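Local coordinates for protein glutathione S-transferase (Agrobacterium tumefaciens, PDB 2YCD) that binds a glutathione conjugate and probably transfers glutathione to electrophilic compounds, an activity consistent with herbicide detoxification in this soil bacterium, at residues 20-25 and 54-59; 34-39 and 218-223. All coordinates share one frame; numbering follows the deposited sequence. Where two conformers were deposited one is given.

Contact 1 (20-25 and 54-59); sequences TVFERS and LSFEAM. With GTB (S-(p-nitrobenzyl)glutathione), chain B.
Val-21 O and Leu-54 N join the ends of two parallel strands, 18-22 and 50-54, in the thioredoxin-like N-terminal domain of a glutathione transferase; the two strands are joined through helix 35-45 in a beta-alpha-beta crossover. The bond is 2.9 Å from Leu-54 N to Val-21 O, with a C=O...N angle of 167°, so the donor arrives almost head-on. Leu-54 O receives Glu-23 N, and the two bonds, to the residues flanking Phe-22, make the parallel bridge of Phe-22 with Leu-54; in the second the N-H points nearly straight at the oxygen (173°), although the donor stands well above the carbonyl plane. The same oxygen has a second donor in a water, 3.0 Å from Leu-54 O, which itself accepts from Arg-24 N. Thus Leu-54 O is gripped twice, and the water carries the link one residue beyond Glu-23, to Arg-24, while it lies over a face of the Phe-56 ring. In the chain beyond Leu-54, Ser-55 is the N-cap of the short, weakly bonded helix 56-59: its OG, turned between its own N and carbonyl carbon (chi1 69°), accepts Ala-58 N. On the strand side, Thr-20 OG1 is satisfied by Ser-75 N of the adjacent antiparallel strand, and its CB and CG2 meet Leu-54 CD1. Apolar contact takes over toward the ligand. The Phe-22 and Phe-56 rings meet obliquely, with Phe-22 CE1 near the edge of the Phe-56 ring, and Met-59 SD makes a Met-aromatic contact, 4.6 Å from the Phe-22 ring centroid. Both Phe-22 and Met-59 line the pocket of S-(p-nitrobenzyl)glutathione: Phe-22 CE2 lies 3.7 Å from GTB CB2, and Met-59, bent at its last torsion, brings CE to 3.5 Å from GTB O2.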
loop_
_atom_site.group_PDB
_atom_site.type_symbol
_atom_site.label_atom_id
_atom_site.label_comp_id
_atom_site.label_asym_id
_atom_site.label_seq_id
_atom_site.Cartn_x
_atom_site.Cartn_y
_atom_site.Cartn_z
ATOM N N THR A 20 2.534 0.922 19.426
ATOM C CA THR A 20 1.220 1.279 19.960
ATOM C C THR A 20 0.157 0.314 19.463
ATOM O O THR A 20 0.207 -0.168 18.316
ATOM C CB THR A 20 0.816 2.708 19.593
ATOM O OG1 THR A 20 0.947 2.869 18.171
ATOM C CG2 THR A 20 1.688 3.747 20.329
ATOM N N VAL A 21 -0.802 0.025 20.340
ATOM C CA VAL A 21 -1.858 -0.960 20.084
ATOM C C VAL A 21 -3.136 -0.466 20.756
ATOM O O VAL A 21 -3.075 0.426 21.602
ATOM C CB VAL A 21 -1.503 -2.360 20.654
ATOM C CG1 VAL A 21 -0.137 -2.823 20.137
ATOM C CG2 VAL A 21 -1.536 -2.362 22.193
ATOM N N PHE A 22 -4.288 -1.007 20.365
ATOM C CA PHE A 22 -5.543 -0.673 21.047
ATOM C C PHE A 22 -5.511 -1.204 22.481
ATOM O O PHE A 22 -5.123 -2.348 22.722
ATOM C CB PHE A 22 -6.752 -1.340 20.370
ATOM C CG PHE A 22 -7.150 -0.760 19.036
ATOM C CD1 PHE A 22 -7.773 0.478 18.951
ATOM C CD2 PHE A 22 -6.989 -1.508 17.882
ATOM C CE1 PHE A 22 -8.183 0.985 17.724
ATOM C CE2 PHE A 22 -7.387 -1.010 16.646
ATOM C CZ PHE A 22 -7.987 0.235 16.563
ATOM N N GLU A 23 -5.953 -0.388 23.432
ATOM C CA GLU A 23 -6.251 -0.899 24.766
ATOM C C GLU A 23 -7.412 -1.895 24.721
ATOM O O GLU A 23 -7.349 -2.948 25.348
ATOM C CB GLU A 23 -6.551 0.252 25.724
ATOM C CG GLU A 23 -6.708 -0.178 27.172
ATOM C CD GLU A 23 -6.873 1.009 28.094
ATOM O OE1 GLU A 23 -7.737 1.860 27.802
ATOM O OE2 GLU A 23 -6.129 1.100 29.095
ATOM N N ARG A 24 -8.465 -1.546 23.988
ATOM C CA ARG A 24 -9.621 -2.436 23.817
ATOM C C ARG A 24 -9.899 -2.638 22.338
ATOM O O ARG A 24 -10.711 -1.928 21.751
ATOM C CB ARG A 24 -10.859 -1.854 24.524
ATOM C CG ARG A 24 -10.718 -1.789 26.039
ATOM C CD ARG A 24 -11.779 -0.886 26.649
ATOM N NE ARG A 24 -11.467 -0.499 28.024
ATOM C CZ ARG A 24 -11.860 -1.158 29.111
ATOM N NH1 ARG A 24 -12.593 -2.260 29.012
ATOM N NH2 ARG A 24 -11.516 -0.705 30.307
ATOM N N SER A 25 -9.222 -3.614 21.733
ATOM C CA SER A 25 -9.314 -3.801 20.287
ATOM C C SER A 25 -10.712 -4.196 19.833
ATOM O O SER A 25 -11.365 -5.018 20.470
ATOM C CB SER A 25 -8.328 -4.853 19.811
ATOM O OG SER A 25 -8.370 -4.934 18.403
ATOM N N LEU A 54 -3.430 2.190 23.861
ATOM C CA LEU A 54 -4.116 3.464 23.714
ATOM C C LEU A 54 -5.617 3.276 23.739
ATOM O O LEU A 54 -6.160 2.437 23.019
ATOM C CB LEU A 54 -3.736 4.136 22.392
ATOM C CG LEU A 54 -2.250 4.470 22.232
ATOM C CD1 LEU A 54 -2.031 5.174 20.903
ATOM C CD2 LEU A 54 -1.792 5.341 23.393
ATOM N N SER A 55 -6.290 4.074 24.561
ATOM C CA SER A 55 -7.741 4.137 24.517
ATOM C C SER A 55 -8.157 4.859 23.244
ATOM O O SER A 55 -7.360 5.573 22.633
ATOM C CB SER A 55 -8.278 4.880 25.750
ATOM O OG SER A 55 -7.939 6.260 25.706
ATOM N N PHE A 56 -9.404 4.676 22.833
ATOM C CA PHE A 56 -9.896 5.347 21.633
ATOM C C PHE A 56 -9.774 6.859 21.766
ATOM O O PHE A 56 -9.469 7.553 20.800
ATOM C CB PHE A 56 -11.346 4.947 21.343
ATOM C CG PHE A 56 -11.519 3.482 21.055
ATOM C CD1 PHE A 56 -10.904 2.902 19.958
ATOM C CD2 PHE A 56 -12.291 2.683 21.878
ATOM C CE1 PHE A 56 -11.059 1.558 19.689
ATOM C CE2 PHE A 56 -12.449 1.336 21.612
ATOM C CZ PHE A 56 -11.831 0.774 20.513
ATOM N N GLU A 57 -9.990 7.357 22.977
ATOM C CA GLU A 57 -9.859 8.784 23.251
ATOM C C GLU A 57 -8.403 9.246 23.162
ATOM O O GLU A 57 -8.113 10.304 22.624
ATOM C CB GLU A 57 -10.426 9.111 24.634
ATOM C CG GLU A 57 -11.932 8.917 24.762
ATOM C CD GLU A 57 -12.365 7.453 24.775
ATOM O OE1 GLU A 57 -11.587 6.577 25.224
ATOM O OE2 GLU A 57 -13.503 7.182 24.335
ATOM N N ALA A 58 -7.488 8.444 23.701
ATOM C CA ALA A 58 -6.066 8.773 23.649
ATOM C C ALA A 58 -5.534 8.839 22.217
ATOM O O ALA A 58 -4.672 9.649 21.904
ATOM C CB ALA A 58 -5.260 7.770 24.461
ATOM N N MET A 59 -6.061 7.986 21.342
ATOM C CA MET A 59 -5.596 7.931 19.961
ATOM C C MET A 59 -5.927 9.196 19.186
ATOM O O MET A 59 -5.295 9.492 18.167
ATOM C CB MET A 59 -6.198 6.720 19.255
ATOM C CG MET A 59 -5.681 5.416 19.790
ATOM S SD MET A 59 -6.448 4.010 18.984
ATOM C CE MET A 59 -6.199 4.439 17.295
HETATM N N1 GTB B . -1.975 2.280 6.589
HETATM C CA1 GTB B . -1.992 2.132 8.052
HETATM C C1 GTB B . -1.105 0.987 8.467
HETATM O O11 GTB B . -1.093 -0.024 7.733
HETATM O O12 GTB B . -0.435 1.079 9.524
HETATM C CB1 GTB B . -3.448 1.937 8.504
HETATM C CG1 GTB B . -3.553 1.919 10.027
HETATM C CD1 GTB B . -4.963 1.613 10.494
HETATM O OE1 GTB B . -5.858 1.447 9.665
HETATM N N2 GTB B . -5.139 1.524 11.811
HETATM C CA2 GTB B . -6.440 1.218 12.407
HETATM C C2 GTB B . -6.822 2.219 13.453
HETATM O O2 GTB B . -5.989 2.722 14.203
HETATM C CB2 GTB B . -6.335 -0.122 13.162
HETATM S SG2 GTB B . -6.068 -1.528 12.136
HETATM N N3 GTB B . -8.123 2.510 13.530
HETATM C CA3 GTB B . -8.710 3.402 14.516
HETATM C C3 GTB B . -9.199 4.703 13.949
HETATM O O31 GTB B . -9.168 4.887 12.716
HETATM O O32 GTB B . -9.617 5.547 14.775
HETATM C "C'" GTB B . -7.544 -1.727 11.184
HETATM C "C1'" GTB B . -8.500 -2.717 11.797
HETATM C "C2'" GTB B . -9.516 -2.276 12.630
HETATM C "C3'" GTB B . -10.402 -3.197 13.187
HETATM C "C4'" GTB B . -10.267 -4.554 12.902
HETATM N N41 GTB B . -11.167 -5.482 13.458
HETATM O O41 GTB B . -11.135 -6.668 13.136
HETATM O O42 GTB B . -11.997 -5.087 14.255
HETATM C "C5'" GTB B . -9.252 -4.985 12.060
HETATM C "C6'" GTB B . -8.368 -4.068 11.500
HETATM O O HOH W 1 -8.739 0.962 22.623
#

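Contact 2 (34-39 and 218-223). With GTB (S-(p-nitrobenzyl)glutathione), chain B.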
loop_
_atom_site.group_PDB
_atom_site.type_symbol
_atom_site.label_atom_id
_atom_site.label_comp_id
_atom_site.label_asym_id
_atom_site.label_seq_id
_atom_site.Cartn_x
_atom_site.Cartn_y
_atom_site.Cartn_z
ATOM N N ARG A 34 -3.803 -4.020 12.882
ATOM C CA ARG A 34 -2.546 -3.912 12.135
ATOM C C ARG A 34 -1.274 -3.955 12.977
ATOM O O ARG A 34 -0.173 -3.945 12.437
ATOM C CB ARG A 34 -2.559 -2.695 11.205
ATOM C CG ARG A 34 -3.585 -2.836 10.087
ATOM C CD ARG A 34 -3.680 -1.552 9.287
ATOM N NE ARG A 34 -4.744 -1.578 8.278
ATOM C CZ ARG A 34 -4.569 -1.919 7.004
ATOM N NH1 ARG A 34 -3.369 -2.283 6.565
ATOM N NH2 ARG A 34 -5.598 -1.896 6.165
ATOM N N ASP A 35 -1.416 -4.041 14.298
ATOM C CA ASP A 35 -0.258 -4.366 15.134
ATOM C C ASP A 35 0.166 -5.827 14.919
ATOM O O ASP A 35 1.326 -6.175 15.133
ATOM C CB ASP A 35 -0.556 -4.129 16.623
ATOM C CG ASP A 35 -1.718 -4.976 17.133
ATOM O OD1 ASP A 35 -2.847 -4.819 16.616
ATOM O OD2 ASP A 35 -1.525 -5.812 18.037
ATOM N N MET A 36 -0.749 -6.684 14.478
ATOM C CA MET A 36 -0.431 -8.103 14.381
ATOM C C MET A 36 0.752 -8.422 13.439
ATOM O O MET A 36 1.658 -9.172 13.820
ATOM C CB MET A 36 -1.675 -8.911 14.022
ATOM C CG MET A 36 -1.411 -10.394 13.950
ATOM S SD MET A 36 -1.002 -11.150 15.563
ATOM C CE MET A 36 -0.639 -12.782 14.950
ATOM N N PRO A 37 0.763 -7.863 12.212
ATOM C CA PRO A 37 1.919 -8.178 11.351
ATOM C C PRO A 37 3.223 -7.664 11.933
ATOM O O PRO A 37 4.259 -8.294 11.740
ATOM C CB PRO A 37 1.594 -7.477 10.012
ATOM C CG PRO A 37 0.445 -6.509 10.348
ATOM C CD PRO A 37 -0.315 -7.195 11.461
ATOM N N VAL A 38 3.187 -6.537 12.647
ATOM C CA VAL A 38 4.386 -6.017 13.297
ATOM C C VAL A 38 4.870 -6.966 14.417
ATOM O O VAL A 38 6.051 -7.286 14.491
ATOM C CB VAL A 38 4.111 -4.603 13.858
ATOM C CG1 VAL A 38 5.311 -4.110 14.669
ATOM C CG2 VAL A 38 3.789 -3.628 12.709
ATOM N N ARG A 39 3.962 -7.387 15.297
ATOM C CA ARG A 39 4.288 -8.347 16.352
ATOM C C ARG A 39 4.865 -9.623 15.749
ATOM O O ARG A 39 5.851 -10.179 16.266
ATOM C CB ARG A 39 3.033 -8.696 17.148
ATOM C CG ARG A 39 2.435 -7.565 17.982
ATOM C CD ARG A 39 1.171 -8.113 18.640
ATOM N NE ARG A 39 0.472 -7.215 19.562
ATOM C CZ ARG A 39 0.753 -7.135 20.863
ATOM N NH1 ARG A 39 1.796 -7.785 21.380
ATOM N NH2 ARG A 39 0.020 -6.353 21.639
ATOM N N ASP A 218 -0.769 -14.788 20.815
ATOM C CA ASP A 218 -1.019 -14.897 22.257
ATOM C C ASP A 218 -0.798 -13.552 22.944
ATOM O O ASP A 218 -1.481 -13.215 23.918
ATOM C CB ASP A 218 -0.118 -15.956 22.898
ATOM C CG ASP A 218 -0.500 -17.380 22.508
ATOM O OD1 ASP A 218 -1.529 -17.576 21.829
ATOM O OD2 ASP A 218 0.260 -18.291 22.884
ATOM N N ALA A 219 0.153 -12.764 22.445
ATOM C CA ALA A 219 0.405 -11.466 23.050
ATOM C C ALA A 219 -0.717 -10.460 22.804
ATOM O O ALA A 219 -1.118 -9.743 23.732
ATOM C CB ALA A 219 1.782 -10.916 22.625
ATOM N N GLN A 220 -1.255 -10.390 21.586
ATOM C CA GLN A 220 -2.389 -9.495 21.368
ATOM C C GLN A 220 -3.611 -9.982 22.165
ATOM O O GLN A 220 -4.387 -9.179 22.675
ATOM C CB GLN A 220 -2.693 -9.293 19.869
ATOM C CG GLN A 220 -3.107 -10.550 19.087
ATOM C CD GLN A 220 -4.586 -10.890 19.238
ATOM O OE1 GLN A 220 -5.444 -9.999 19.266
ATOM N NE2 GLN A 220 -4.893 -12.189 19.293
ATOM N N LEU A 221 -3.743 -11.293 22.313
ATOM C CA LEU A 221 -4.882 -11.851 23.041
ATOM C C LEU A 221 -4.777 -11.473 24.521
ATOM O O LEU A 221 -5.794 -11.161 25.148
ATOM C CB LEU A 221 -4.964 -13.371 22.821
ATOM C CG LEU A 221 -6.088 -14.108 23.556
ATOM C CD1 LEU A 221 -7.457 -13.577 23.159
ATOM C CD2 LEU A 221 -5.988 -15.605 23.276
ATOM N N ALA A 222 -3.555 -11.440 25.060
ATOM C CA ALA A 222 -3.331 -11.070 26.463
ATOM C C ALA A 222 -3.693 -9.612 26.723
ATOM O O ALA A 222 -4.167 -9.271 27.802
ATOM C CB ALA A 222 -1.894 -11.333 26.870
ATOM N N VAL A 223 -3.455 -8.739 25.748
ATOM C CA VAL A 223 -3.891 -7.362 25.877
ATOM C C VAL A 223 -5.417 -7.328 25.954
ATOM O O VAL A 223 -5.984 -6.621 26.782
ATOM C CB VAL A 223 -3.395 -6.472 24.696
ATOM C CG1 VAL A 223 -4.028 -5.078 24.778
ATOM C CG2 VAL A 223 -1.889 -6.361 24.736
HETATM N N1 GTB B . -1.975 2.280 6.589
HETATM C CA1 GTB B . -1.992 2.132 8.052
HETATM C C1 GTB B . -1.105 0.987 8.467
HETATM O O11 GTB B . -1.093 -0.024 7.733
HETATM O O12 GTB B . -0.435 1.079 9.524
HETATM C CB1 GTB B . -3.448 1.937 8.504
HETATM C CG1 GTB B . -3.553 1.919 10.027
HETATM C CD1 GTB B . -4.963 1.613 10.494
HETATM O OE1 GTB B . -5.858 1.447 9.665
HETATM N N2 GTB B . -5.139 1.524 11.811
HETATM C CA2 GTB B . -6.440 1.218 12.407
HETATM C C2 GTB B . -6.822 2.219 13.453
HETATM O O2 GTB B . -5.989 2.722 14.203
HETATM C CB2 GTB B . -6.335 -0.122 13.162
HETATM S SG2 GTB B . -6.068 -1.528 12.136
HETATM N N3 GTB B . -8.123 2.510 13.530
HETATM C CA3 GTB B . -8.710 3.402 14.516
HETATM C C3 GTB B . -9.199 4.703 13.949
HETATM O O31 GTB B . -9.168 4.887 12.716
HETATM O O32 GTB B . -9.617 5.547 14.775
HETATM C "C'" GTB B . -7.544 -1.727 11.184
HETATM C "C1'" GTB B . -8.500 -2.717 11.797
HETATM C "C2'" GTB B . -9.516 -2.276 12.630
HETATM C "C3'" GTB B . -10.402 -3.197 13.187
HETATM C "C4'" GTB B . -10.267 -4.554 12.902
HETATM N N41 GTB B . -11.167 -5.482 13.458
HETATM O O41 GTB B . -11.135 -6.668 13.136
HETATM O O42 GTB B . -11.997 -5.087 14.255
HETATM C "C5'" GTB B . -9.252 -4.985 12.060
HETATM C "C6'" GTB B . -8.368 -4.068 11.500
#
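Arg-39, Gln-220 and Ala-219 carry most of the surface buried where helix 35-45 of the thioredoxin-like domain meets helix 211-225 near the C-terminus. The segment axes approach to 10.6 Å with their directions 134° apart, and the long Arg-39 side chain bridges that separation. Extended from CG to NE, it lays one face of its guanidinium against the backbone of the opposing helix: Gln-220 N stands 3.9 Å above the plane, over the centre of the group. Its nitrogens reach different neighbours, with Arg-39 NH1 3.4 Å from Ala-219 CB and Arg-39 NH2 3.6 Å from Val-223 CG2. These are van der Waals contacts; the charge is met within its own helix. Asp-35, one turn earlier, accepts Arg-39 NE through OD2 at 2.9 Å, a salt bridge lying 4° from the guanidinium plane and using the anti lone pair of the carboxylate. This bond, together with Tyr-49 OH on Arg-39 NH1, fixes the rotation of the group and would be expected to offset its buried charge. Gln-220 presents its aliphatic part rather than its amide. Gln-220 CB lies 3.8 Å from Arg-39 NE, and Gln-220 CG, brought between the backbone N and carbonyl carbon by a chi1 of 63°, comes within 4.1 Å of Met-36 SD. The chain then bends away, and NE2 is held by the carbonyl oxygens of Phe-217 and Gly-29. Just before helix 35-45, Arg-34 serves the ligand pocket instead. Met-36 also packs on Cys-183 of helix 176-185, and Asp-35 and Arg-39 touch Val-21 of strand 18-22, so helix 35-45 lies between the central sheet and the helices of the C-terminal domain.

In the fold
The centre of contact 1, at the C-terminal ends of strands 18-22 and 50-54, lies about 18 Å from the chain's centre, and that of contact 2 about 10 Å. Contact 1 grades from buried strand residues to the exposed Phe-56, whereas contact 2 is buried. The first relies on backbone hydrogen bonds and aromatic packing within the N-terminal domain, the second on side-chain packing between helices. Strand 18-22 of contact 1 leads in the chain to helix 35-45 of contact 2, and their segments alternate in sequence. The contacts meet directly: Val-21 CG1 is 3.8 Å from Asp-35 CB, and Phe-22 O is 3.6 Å from Val-223 CG1. Both also border the conjugate's pocket.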